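Local coordinates for nucleoside-diphosphate sugar epimerase (SulA family) (Corynebacterium glutamicum, PDB 3OH8), which probably binds a dinucleotide cofactor in a Rossmann-type domain and may epimerise nucleoside-diphosphate sugars, at residues Thr111-Pro114 / Ala115-Thr119; Gln128-Glu131 / Asp132-Leu136; Glu223-Arg226 / Glu227-Leu231; Asp276-Ala279 / Glu280-Asp284; Ile342-Leu345 / Thr346-Tyr349. All blocks are in the same frame, centred on the assembly; numbering follows the deposited sequence.

Contact 1. Residues Thr111-Pro114 / Ala115-Thr119; sequences TRLP and ASTLT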
# COMPACT_ATOMS: atom_id res chain seq x y z
N THR A 111 -3.04 3.13 27.65
CA THR A 111 -3.21 4.53 27.26
C THR A 111 -4.55 5.03 27.81
O THR A 111 -5.47 4.24 28.05
CB THR A 111 -3.15 4.71 25.72
OG1 THR A 111 -3.28 6.10 25.39
CG2 THR A 111 -4.26 3.93 25.03
N ARG A 112 -4.67 6.34 28.04
CA ARG A 112 -5.90 6.86 28.64
C ARG A 112 -7.00 7.08 27.61
O ARG A 112 -8.14 7.39 27.96
CB ARG A 112 -5.64 8.12 29.47
CG ARG A 112 -4.99 7.81 30.81
CD ARG A 112 -5.30 8.84 31.87
NE ARG A 112 -5.00 8.32 33.20
CZ ARG A 112 -3.79 8.30 33.74
NH1 ARG A 112 -2.75 8.79 33.07
NH2 ARG A 112 -3.61 7.81 34.96
N LEU A 113 -6.64 6.91 26.33
CA LEU A 113 -7.62 6.96 25.26
C LEU A 113 -8.63 5.84 25.44
O LEU A 113 -8.26 4.71 25.71
CB LEU A 113 -6.93 6.77 23.91
CG LEU A 113 -5.74 7.66 23.56
CD1 LEU A 113 -5.12 7.22 22.25
CD2 LEU A 113 -6.18 9.11 23.51
N PRO A 114 -9.92 6.17 25.30
CA PRO A 114 -10.96 5.13 25.34
C PRO A 114 -10.75 4.10 24.22
O PRO A 114 -10.29 4.46 23.13
CB PRO A 114 -12.26 5.91 25.11
CG PRO A 114 -11.84 7.25 24.59
CD PRO A 114 -10.50 7.52 25.20
N ALA A 115 -11.08 2.85 24.50
CA ALA A 115 -10.95 1.79 23.52
C ALA A 115 -11.58 2.20 22.19
O ALA A 115 -11.04 1.90 21.12
CB ALA A 115 -11.60 0.51 24.03
N SER A 116 -12.71 2.88 22.25
CA SER A 116 -13.40 3.31 21.05
C SER A 116 -12.50 4.15 20.15
O SER A 116 -12.72 4.24 18.94
CB SER A 116 -14.66 4.10 21.41
OG SER A 116 -15.28 4.59 20.24
N THR A 117 -11.48 4.76 20.74
CA THR A 117 -10.51 5.60 20.02
C THR A 117 -9.53 4.76 19.19
O THR A 117 -8.92 5.26 18.23
CB THR A 117 -9.68 6.44 21.02
OG1 THR A 117 -10.55 7.24 21.82
CG2 THR A 117 -8.68 7.33 20.30
N LEU A 118 -9.37 3.49 19.56
CA LEU A 118 -8.30 2.68 19.02
C LEU A 118 -8.81 1.59 18.10
O LEU A 118 -8.04 0.90 17.45
CB LEU A 118 -7.53 2.02 20.17
CG LEU A 118 -6.93 2.98 21.20
CD1 LEU A 118 -6.69 2.26 22.52
CD2 LEU A 118 -5.64 3.59 20.66
N THR A 119 -10.13 1.43 18.05
CA THR A 119 -10.74 0.39 17.25
C THR A 119 -10.32 0.43 15.77
O THR A 119 -9.93 -0.59 15.19
CB THR A 119 -12.26 0.46 17.36
OG1 THR A 119 -12.65 0.04 18.67
CG2 THR A 119 -12.91 -0.44 16.34
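Pro-114 and Thr-117 close the turn that leads out of strand 102-110 toward helix 119-139. Thr-117 N donates to Pro-114 O at 2.7 Å, a bond from residue i+3 back to residue i that defines a beta turn, with Ala-115 and Ser-116 at its corners in helical backbone angles. Leu-118 N repeats the step, binding Ala-115 O at 2.8 Å. The side chain of Thr-117 straddles two neighbours. With chi1 at -58°, OG1 lies beside its own backbone N and meets the proline ring at 3.1 Å from Pro-114 CG, while the methyl CG2 turns to Leu-113. There Thr-117 CB and Leu-113 CB are 4.0 Å apart, the two side chains crossing at about a right angle. Leu-118 adds the apolar side: its CD2 meets Leu-113 CD1 at 4.0 Å, and its CD1 meets Thr-111 CG2 tip to tip at 3.9 Å. Leu-118 also rests on Trp-90 and on Leu-3 of strand 3-9, and Leu-113 on Ala-86. The chemistry is thus divided: backbone bonds fix the turn that approaches helix 119-139, while Leu-113 and Leu-118 give it an apolar side that packs on the first strand of the antiparallel sheet and on the loop residues beside it.

Contact 2. Residues Gln128-Glu131 / Asp132-Leu136; sequences QLIE and DLKFL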
# COMPACT_ATOMS: atom_id res chain seq x y z
N GLN A 128 -4.55 -5.38 7.45
CA GLN A 128 -3.39 -5.12 6.60
C GLN A 128 -2.37 -6.24 6.72
O GLN A 128 -1.81 -6.70 5.72
CB GLN A 128 -2.74 -3.77 6.94
CG GLN A 128 -1.65 -3.36 5.94
CD GLN A 128 -2.24 -2.87 4.62
OE1 GLN A 128 -3.44 -2.59 4.52
NE2 GLN A 128 -1.39 -2.72 3.63
N LEU A 129 -2.11 -6.67 7.94
CA LEU A 129 -1.17 -7.77 8.18
C LEU A 129 -1.63 -9.02 7.46
O LEU A 129 -0.84 -9.67 6.76
CB LEU A 129 -1.09 -8.09 9.68
CG LEU A 129 0.23 -8.63 10.24
CD1 LEU A 129 0.02 -9.72 11.31
CD2 LEU A 129 1.18 -9.09 9.16
N ILE A 130 -2.89 -9.39 7.67
CA ILE A 130 -3.38 -10.65 7.11
C ILE A 130 -3.40 -10.58 5.59
O ILE A 130 -3.01 -11.54 4.91
CB ILE A 130 -4.77 -11.08 7.71
CG1 ILE A 130 -5.11 -12.50 7.28
CG2 ILE A 130 -5.89 -10.17 7.24
CD1 ILE A 130 -3.91 -13.38 7.16
N GLU A 131 -3.81 -9.44 5.04
CA GLU A 131 -3.86 -9.32 3.58
C GLU A 131 -2.46 -9.33 2.99
O GLU A 131 -2.23 -9.96 1.96
CB GLU A 131 -4.65 -8.10 3.14
CG GLU A 131 -6.11 -8.16 3.56
CD GLU A 131 -6.84 -9.36 2.95
OE1 GLU A 131 -6.48 -9.80 1.84
OE2 GLU A 131 -7.80 -9.87 3.59
N ASP A 132 -1.52 -8.67 3.65
CA ASP A 132 -0.13 -8.66 3.19
C ASP A 132 0.46 -10.06 3.12
O ASP A 132 1.11 -10.42 2.14
CB ASP A 132 0.74 -7.80 4.11
CG ASP A 132 0.88 -6.38 3.60
OD1 ASP A 132 -0.01 -5.94 2.84
OD2 ASP A 132 1.88 -5.72 3.95
N LEU A 133 0.27 -10.84 4.18
CA LEU A 133 0.81 -12.18 4.23
C LEU A 133 0.13 -13.09 3.20
O LEU A 133 0.78 -13.89 2.54
CB LEU A 133 0.68 -12.75 5.64
CG LEU A 133 1.62 -12.10 6.67
CD1 LEU A 133 1.24 -12.56 8.07
CD2 LEU A 133 3.10 -12.41 6.38
N LYS A 134 -1.19 -12.98 3.07
CA LYS A 134 -1.89 -13.76 2.04
C LYS A 134 -1.37 -13.42 0.65
O LYS A 134 -1.16 -14.31 -0.19
CB LYS A 134 -3.40 -13.55 2.12
CG LYS A 134 -4.06 -14.34 3.25
CD LYS A 134 -5.57 -14.12 3.30
CE LYS A 134 -6.20 -15.04 4.35
NZ LYS A 134 -7.62 -14.70 4.65
N PHE A 135 -1.16 -12.13 0.40
CA PHE A 135 -0.63 -11.71 -0.89
C PHE A 135 0.73 -12.34 -1.14
O PHE A 135 0.99 -12.85 -2.23
CB PHE A 135 -0.46 -10.18 -1.00
CG PHE A 135 0.37 -9.78 -2.20
CD1 PHE A 135 -0.18 -9.80 -3.47
CD2 PHE A 135 1.71 -9.49 -2.07
CE1 PHE A 135 0.58 -9.49 -4.59
CE2 PHE A 135 2.48 -9.17 -3.18
CZ PHE A 135 1.91 -9.17 -4.44
N LEU A 136 1.61 -12.27 -0.15
CA LEU A 136 2.94 -12.86 -0.32
C LEU A 136 2.84 -14.36 -0.61
O LEU A 136 3.61 -14.90 -1.39
CB LEU A 136 3.82 -12.61 0.90
CG LEU A 136 4.18 -11.13 1.16
CD1 LEU A 136 4.75 -10.99 2.55
CD2 LEU A 136 5.16 -10.61 0.11
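Gln-128 O accepts the backbone N-H of Asp-132 at 2.9 Å (Asp-132 N to Gln-128 O), one of four successive i to i+4 bonds here; Phe-135 N to Glu-131 O is equally short. The side chains of this first pair do not bond to each other. Gln-128 NE2 stays 3.6 Å from Asp-132 OD1, with the amide and carboxylate planes 63° apart, and each group is held by other partners: Gln-128 OE1 by His-438 and NE2 by Asp-343, Asp-132 OD1 by Arg-428 and OD2 by Arg-28. The two arginines probably favour the charged form of this buried aspartate. A bend at chi2 (75°) swings the Gln-128 amide toward Asp-132. Helix 119-139 is the long last helix of a strand, two short helices, six strands and a helix, the topology of the helix-grip (START-like) fold, and one flank of it lies against strand 3-9 and helix 13-21. On that flank Leu-129 and Leu-133 run side by side, pointing the same way, Leu-129 CD2 touching Leu-133 CD1 at 3.6 Å; Ile-9 and Trp-19 pack on both. Next along, the extended chain of Lys-134 passes Ile-130, its CE 4.0 Å from Ile-130 CD1, and its CG lies 3.4 Å from Ile-130 O, so the aliphatic part of the lysine does the touching. Phe-135 sends its ring away from segment 128-131, to meet Tyr-350 edge to face.

Contact 3. Residues Glu223-Arg226 / Glu227-Leu231; sequences EAIR and ESRVL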
# COMPACT_ATOMS: atom_id res chain seq x y z
N GLU A 223 5.41 20.31 -23.94
CA GLU A 223 6.85 20.29 -23.68
C GLU A 223 7.15 19.89 -22.23
O GLU A 223 7.98 19.01 -21.98
CB GLU A 223 7.49 21.63 -24.05
CG GLU A 223 9.01 21.65 -24.02
CD GLU A 223 9.66 20.50 -24.78
OE1 GLU A 223 9.01 19.89 -25.66
OE2 GLU A 223 10.84 20.20 -24.50
N ALA A 224 6.47 20.52 -21.28
CA ALA A 224 6.65 20.19 -19.87
C ALA A 224 6.51 18.69 -19.61
O ALA A 224 7.24 18.13 -18.80
CB ALA A 224 5.65 20.96 -19.01
N ILE A 225 5.56 18.05 -20.28
CA ILE A 225 5.31 16.63 -20.07
C ILE A 225 6.35 15.77 -20.78
O ILE A 225 6.74 14.70 -20.31
CB ILE A 225 3.90 16.23 -20.55
CG1 ILE A 225 2.85 16.75 -19.57
CG2 ILE A 225 3.79 14.71 -20.71
CD1 ILE A 225 1.45 16.85 -20.16
N ARG A 226 6.80 16.26 -21.93
CA ARG A 226 7.83 15.57 -22.68
C ARG A 226 9.11 15.51 -21.85
O ARG A 226 9.82 14.50 -21.83
CB ARG A 226 8.07 16.32 -23.99
CG ARG A 226 8.64 15.45 -25.08
CD ARG A 226 8.88 16.25 -26.34
NE ARG A 226 10.07 15.73 -27.01
CZ ARG A 226 11.29 16.24 -26.87
NH1 ARG A 226 11.48 17.30 -26.10
NH2 ARG A 226 12.31 15.68 -27.50
N GLU A 227 9.39 16.60 -21.14
CA GLU A 227 10.61 16.71 -20.36
C GLU A 227 10.54 15.97 -19.02
O GLU A 227 11.56 15.53 -18.49
CB GLU A 227 10.97 18.20 -20.17
CG GLU A 227 11.05 18.98 -21.49
CD GLU A 227 11.35 20.46 -21.30
OE1 GLU A 227 11.55 20.91 -20.15
OE2 GLU A 227 11.39 21.19 -22.33
N SER A 228 9.34 15.81 -18.47
CA SER A 228 9.22 15.18 -17.16
C SER A 228 8.88 13.69 -17.27
O SER A 228 9.31 12.89 -16.43
CB SER A 228 8.17 15.90 -16.30
OG SER A 228 6.88 15.83 -16.89
N ARG A 229 8.13 13.33 -18.31
CA ARG A 229 7.61 11.97 -18.44
C ARG A 229 8.27 11.19 -19.56
O ARG A 229 8.79 10.10 -19.34
CB ARG A 229 6.10 12.01 -18.69
CG ARG A 229 5.27 11.26 -17.67
CD ARG A 229 3.88 11.89 -17.55
NE ARG A 229 3.17 11.63 -16.28
CZ ARG A 229 3.72 11.17 -15.16
NH1 ARG A 229 5.01 10.89 -15.07
NH2 ARG A 229 2.95 10.99 -14.09
N VAL A 230 8.25 11.75 -20.77
CA VAL A 230 8.65 10.99 -21.95
C VAL A 230 10.16 10.78 -22.08
O VAL A 230 10.61 9.65 -22.20
CB VAL A 230 8.06 11.61 -23.24
CG1 VAL A 230 8.59 10.90 -24.50
CG2 VAL A 230 6.54 11.55 -23.18
N LEU A 231 10.94 11.86 -22.06
CA LEU A 231 12.40 11.73 -22.14
C LEU A 231 13.04 10.92 -20.97
O LEU A 231 13.86 10.02 -21.19
CB LEU A 231 13.06 13.11 -22.28
CG LEU A 231 13.59 13.56 -23.66
CD1 LEU A 231 12.86 12.91 -24.82
CD2 LEU A 231 13.55 15.08 -23.80
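From Glu-223 to Leu-231 the backbone begins as an alpha helix and then widens. Glu-227 N bonds Glu-223 O at 2.9 Å and Arg-229 N bonds Ile-225 O at 2.8 Å, both regular i to i+4 steps. Leu-231 N, however, reaches back five residues to Arg-226 O at 2.9 Å with an almost straight N-H (177°), the mark of a pi-type turn. At the changeover Ile-225 O serves three donors, adding weak bonds from Ser-228 N and Val-230 N to the one from Arg-229 N. Ala-224 O is shared too: Ser-228 OG donates to it at 3.0 Å beside a weak bond from Ser-228 N, the hydroxyl turned back by a chi1 of 62°. The bulged helix is part of the NAD-dependent epimerase/dehydratase region, a Rossmann-type fold, and runs along helix 277-287. Ile-225 and Val-230 face that helix, and the extended chain of Arg-229 leads away to a cation-pi contact with Trp-285. On the exposed side Arg-226 lies across Leu-231, whose CD2 packs over one face of the guanidinium, 3.8 Å from Arg-226 NH1. In the guanidinium plane, at its edge, Glu-223 OE2 makes a long salt bridge with Arg-226 NH1 at 3.4 Å. Glu-227 brings its carboxylate to the same glutamate, the two planes 74° apart; Glu-223 OE2 and Glu-227 OE2 are modelled only 2.4 Å apart, a doubtful spacing that would probably need a proton between them.

Contact 4. Residues Asp276-Ala279 / Glu280-Asp284; sequences DFLA and EVCRD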
# COMPACT_ATOMS: atom_id res chain seq x y z
N ASP A 276 -7.87 12.02 -27.47
CA ASP A 276 -7.57 13.34 -26.93
C ASP A 276 -6.08 13.50 -26.61
O ASP A 276 -5.28 12.61 -26.88
CB ASP A 276 -8.43 13.61 -25.69
CG ASP A 276 -8.34 12.49 -24.68
OD1 ASP A 276 -7.45 11.62 -24.81
OD2 ASP A 276 -9.17 12.47 -23.75
N PHE A 277 -5.71 14.63 -26.03
CA PHE A 277 -4.31 14.88 -25.74
C PHE A 277 -3.80 13.96 -24.63
O PHE A 277 -2.66 13.52 -24.65
CB PHE A 277 -4.07 16.34 -25.35
CG PHE A 277 -2.62 16.69 -25.17
CD1 PHE A 277 -1.76 16.71 -26.26
CD2 PHE A 277 -2.11 16.98 -23.91
CE1 PHE A 277 -0.42 17.03 -26.11
CE2 PHE A 277 -0.77 17.30 -23.75
CZ PHE A 277 0.08 17.32 -24.85
N LEU A 278 -4.67 13.69 -23.66
CA LEU A 278 -4.32 12.78 -22.58
C LEU A 278 -3.88 11.44 -23.16
O LEU A 278 -2.84 10.89 -22.79
CB LEU A 278 -5.51 12.59 -21.64
CG LEU A 278 -5.40 11.48 -20.61
CD1 LEU A 278 -4.23 11.74 -19.68
CD2 LEU A 278 -6.71 11.34 -19.82
N ALA A 279 -4.69 10.90 -24.07
CA ALA A 279 -4.37 9.63 -24.72
C ALA A 279 -3.03 9.70 -25.45
O ALA A 279 -2.25 8.74 -25.44
CB ALA A 279 -5.48 9.22 -25.70
N GLU A 280 -2.76 10.84 -26.09
CA GLU A 280 -1.54 10.98 -26.85
C GLU A 280 -0.34 10.95 -25.92
O GLU A 280 0.64 10.26 -26.19
CB GLU A 280 -1.53 12.29 -27.66
CG GLU A 280 -0.21 12.57 -28.35
CD GLU A 280 -0.30 13.73 -29.32
OE1 GLU A 280 -1.37 14.37 -29.40
OE2 GLU A 280 0.71 14.00 -30.01
N VAL A 281 -0.43 11.70 -24.83
CA VAL A 281 0.62 11.72 -23.82
C VAL A 281 0.93 10.31 -23.35
O VAL A 281 2.09 9.89 -23.31
CB VAL A 281 0.24 12.58 -22.61
CG1 VAL A 281 1.18 12.31 -21.44
CG2 VAL A 281 0.26 14.07 -23.00
N CYS A 282 -0.11 9.56 -23.01
CA CYS A 282 0.08 8.19 -22.55
C CYS A 282 0.67 7.27 -23.62
O CYS A 282 1.51 6.42 -23.30
CB CYS A 282 -1.22 7.61 -21.97
SG CYS A 282 -1.78 8.51 -20.52
N ARG A 283 0.25 7.41 -24.87
CA ARG A 283 0.85 6.62 -25.95
C ARG A 283 2.35 6.90 -26.02
O ARG A 283 3.16 5.97 -26.13
CB ARG A 283 0.23 6.92 -27.33
CG ARG A 283 -1.22 6.43 -27.53
CD ARG A 283 -1.66 6.53 -29.01
NE ARG A 283 -1.64 7.90 -29.51
CZ ARG A 283 -2.68 8.74 -29.46
NH1 ARG A 283 -3.83 8.35 -28.92
NH2 ARG A 283 -2.58 9.96 -29.95
N ASP A 284 2.72 8.17 -25.99
CA ASP A 284 4.14 8.55 -26.06
C ASP A 284 4.89 8.05 -24.83
O ASP A 284 6.02 7.58 -24.92
CB ASP A 284 4.27 10.06 -26.12
CG ASP A 284 3.74 10.64 -27.42
OD1 ASP A 284 3.48 9.86 -28.36
OD2 ASP A 284 3.58 11.88 -27.51
O HOH W 1 -5.19 11.33 -29.23
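Asp-276 starts helix 277-287 with both backbone and side chain: its O accepts from Glu-280 N at 3.2 Å, and its OD1, at the N-cap, accepts from Ala-279 N at 2.9 Å, met from above the carboxylate plane. His-260 N binds the other carboxylate oxygen, OD2, fixing the capping group. Three more i to i+4 bonds follow, from Val-281, Cys-282 and Arg-283. A water extends the polar network: it donates to Asp-276 O at 2.7 Å and accepts from Arg-283 NH2 at 3.0 Å, lying in the guanidinium plane at its edge. The arginine folds back through a chi3 of -61°, laying one guanidinium face over the backbone at Ala-279 and Glu-280, with NH1 3.7 Å from Ala-279 CB; Ser-273 OG holds that same NH1. Among the apolar contacts, Val-281 CG2 sits over one face of the Phe-277 ring in a CH-pi contact, 3.9 Å from the centroid and 27° off the ring normal. On another side of the helix Leu-278 CD1 touches Cys-282 SG at 4.1 Å. Helix 222-242 runs alongside: Val-281 packs on its Ile-225, Phe-277 on Lys-222, and the Lys-222 amine makes a salt bridge with Glu-280 OE2, while Leu-278 leans on His-260, in the loop between strands 248-254 and 261-263.

Contact 5. Residues Ile342-Leu345 / Thr346-Tyr349; sequences IDDL and TDIY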
# COMPACT_ATOMS: atom_id res chain seq x y z
N ILE A 342 -5.32 1.42 -2.96
CA ILE A 342 -3.87 1.54 -3.07
C ILE A 342 -3.16 0.19 -2.87
O ILE A 342 -2.18 -0.12 -3.56
CB ILE A 342 -3.27 2.63 -2.16
CG1 ILE A 342 -1.77 2.74 -2.43
CG2 ILE A 342 -3.57 2.35 -0.67
CD1 ILE A 342 -1.13 3.98 -1.84
N ASP A 343 -3.67 -0.64 -1.97
CA ASP A 343 -3.02 -1.92 -1.72
C ASP A 343 -3.09 -2.82 -2.95
O ASP A 343 -2.14 -3.54 -3.26
CB ASP A 343 -3.62 -2.62 -0.51
CG ASP A 343 -3.31 -1.92 0.79
OD1 ASP A 343 -2.15 -1.50 0.98
OD2 ASP A 343 -4.23 -1.79 1.63
N ASP A 344 -4.22 -2.77 -3.66
CA ASP A 344 -4.31 -3.56 -4.89
C ASP A 344 -3.35 -3.07 -5.96
O ASP A 344 -2.83 -3.87 -6.74
CB ASP A 344 -5.74 -3.61 -5.41
CG ASP A 344 -6.58 -4.64 -4.67
OD1 ASP A 344 -6.11 -5.80 -4.57
OD2 ASP A 344 -7.68 -4.30 -4.18
N LEU A 345 -3.09 -1.76 -5.99
CA LEU A 345 -2.17 -1.20 -6.96
C LEU A 345 -0.73 -1.67 -6.69
O LEU A 345 -0.06 -2.15 -7.60
CB LEU A 345 -2.25 0.33 -7.00
CG LEU A 345 -1.28 1.05 -7.95
CD1 LEU A 345 -1.47 0.56 -9.37
CD2 LEU A 345 -1.48 2.57 -7.88
N THR A 346 -0.27 -1.54 -5.44
CA THR A 346 1.05 -2.06 -5.12
C THR A 346 1.14 -3.59 -5.33
O THR A 346 2.16 -4.07 -5.84
CB THR A 346 1.57 -1.64 -3.71
OG1 THR A 346 0.72 -2.18 -2.69
CG2 THR A 346 1.59 -0.11 -3.59
N ASP A 347 0.09 -4.33 -4.97
CA ASP A 347 0.06 -5.77 -5.27
C ASP A 347 0.36 -6.02 -6.74
O ASP A 347 1.11 -6.94 -7.10
CB ASP A 347 -1.29 -6.39 -4.92
CG ASP A 347 -1.45 -6.69 -3.43
OD1 ASP A 347 -0.52 -6.38 -2.64
OD2 ASP A 347 -2.50 -7.24 -3.06
N ILE A 348 -0.24 -5.20 -7.61
CA ILE A 348 -0.08 -5.38 -9.05
C ILE A 348 1.36 -5.07 -9.47
O ILE A 348 1.95 -5.80 -10.25
CB ILE A 348 -1.12 -4.55 -9.83
CG1 ILE A 348 -2.50 -5.19 -9.64
CG2 ILE A 348 -0.78 -4.50 -11.30
CD1 ILE A 348 -3.68 -4.27 -10.00
N TYR A 349 1.93 -4.00 -8.93
CA TYR A 349 3.34 -3.71 -9.20
C TYR A 349 4.23 -4.85 -8.74
O TYR A 349 5.12 -5.32 -9.46
CB TYR A 349 3.77 -2.40 -8.53
CG TYR A 349 3.53 -1.19 -9.42
CD1 TYR A 349 4.40 -0.87 -10.45
CD2 TYR A 349 2.44 -0.34 -9.19
CE1 TYR A 349 4.18 0.25 -11.27
CE2 TYR A 349 2.21 0.77 -10.00
CZ TYR A 349 3.08 1.05 -11.04
OH TYR A 349 2.85 2.16 -11.84
O HOH W 2 -0.05 -0.73 -0.43
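Leu-345 and Tyr-349 lie side by side and point the same way, Leu-345 CD1 meeting Tyr-349 CE2 at 3.7 Å. Leu-345 O is used twice: it accepts from Tyr-349 N at 3.0 Å and lies at the edge of the tyrosine ring, 3.5 Å from Tyr-349 CD2. One turn earlier Thr-346 N binds Ile-342 O at 3.0 Å. A water bridges the polar side, donating to Asp-343 OD1 at 2.6 Å and to Thr-346 OG1 at 2.8 Å; a chi1 of 63° sets the threonine hydroxyl there. Helix 342-354 follows strand 336-341 directly and packs on the parallel sheet of the Rossmann-type domain: Leu-345 and Tyr-349 both sit on Ile-302, and Tyr-349 also on Ile-250, while Val-159 and Leu-163 of helix 158-169 flank them. Another flank is acidic. Asp-344 OD1 and Asp-347 OD2 stand 4.2 Å apart, their planes nearly perpendicular, and Arg-428 serves both, its backbone N bonding Asp-344 OD1 and its NE forming a salt bridge to Asp-347 OD2. From the second shell, Gln-166 bonds both Thr-346 OG1 and Asp-347 OD1, and Gln-128 donates to Asp-343 OD1.

In the fold
Contacts 2 and 5 form the buried middle of the chain, their centres about 12 Å apart, and they touch where Phe-135 CD1 packs at 3.4 Å from Asp-347 CG; both bury aspartates that Arg-428 pairs with, joining the helix-grip part to the Rossmann-type part. Contacts 3 and 4 also touch, but on the periphery: Val-230 CG2 meets Asp-284 CB at 4.0 Å between two neighbouring helices, while Glu-223, Arg-226 and Glu-227 gather on the outer side of contact 3. Contact 1 lies on the other side of the chain's centre from that pair, about 48 Å from contact 3 between centres. It alone is built round a beta turn, and it leads into the helix that carries contact 2.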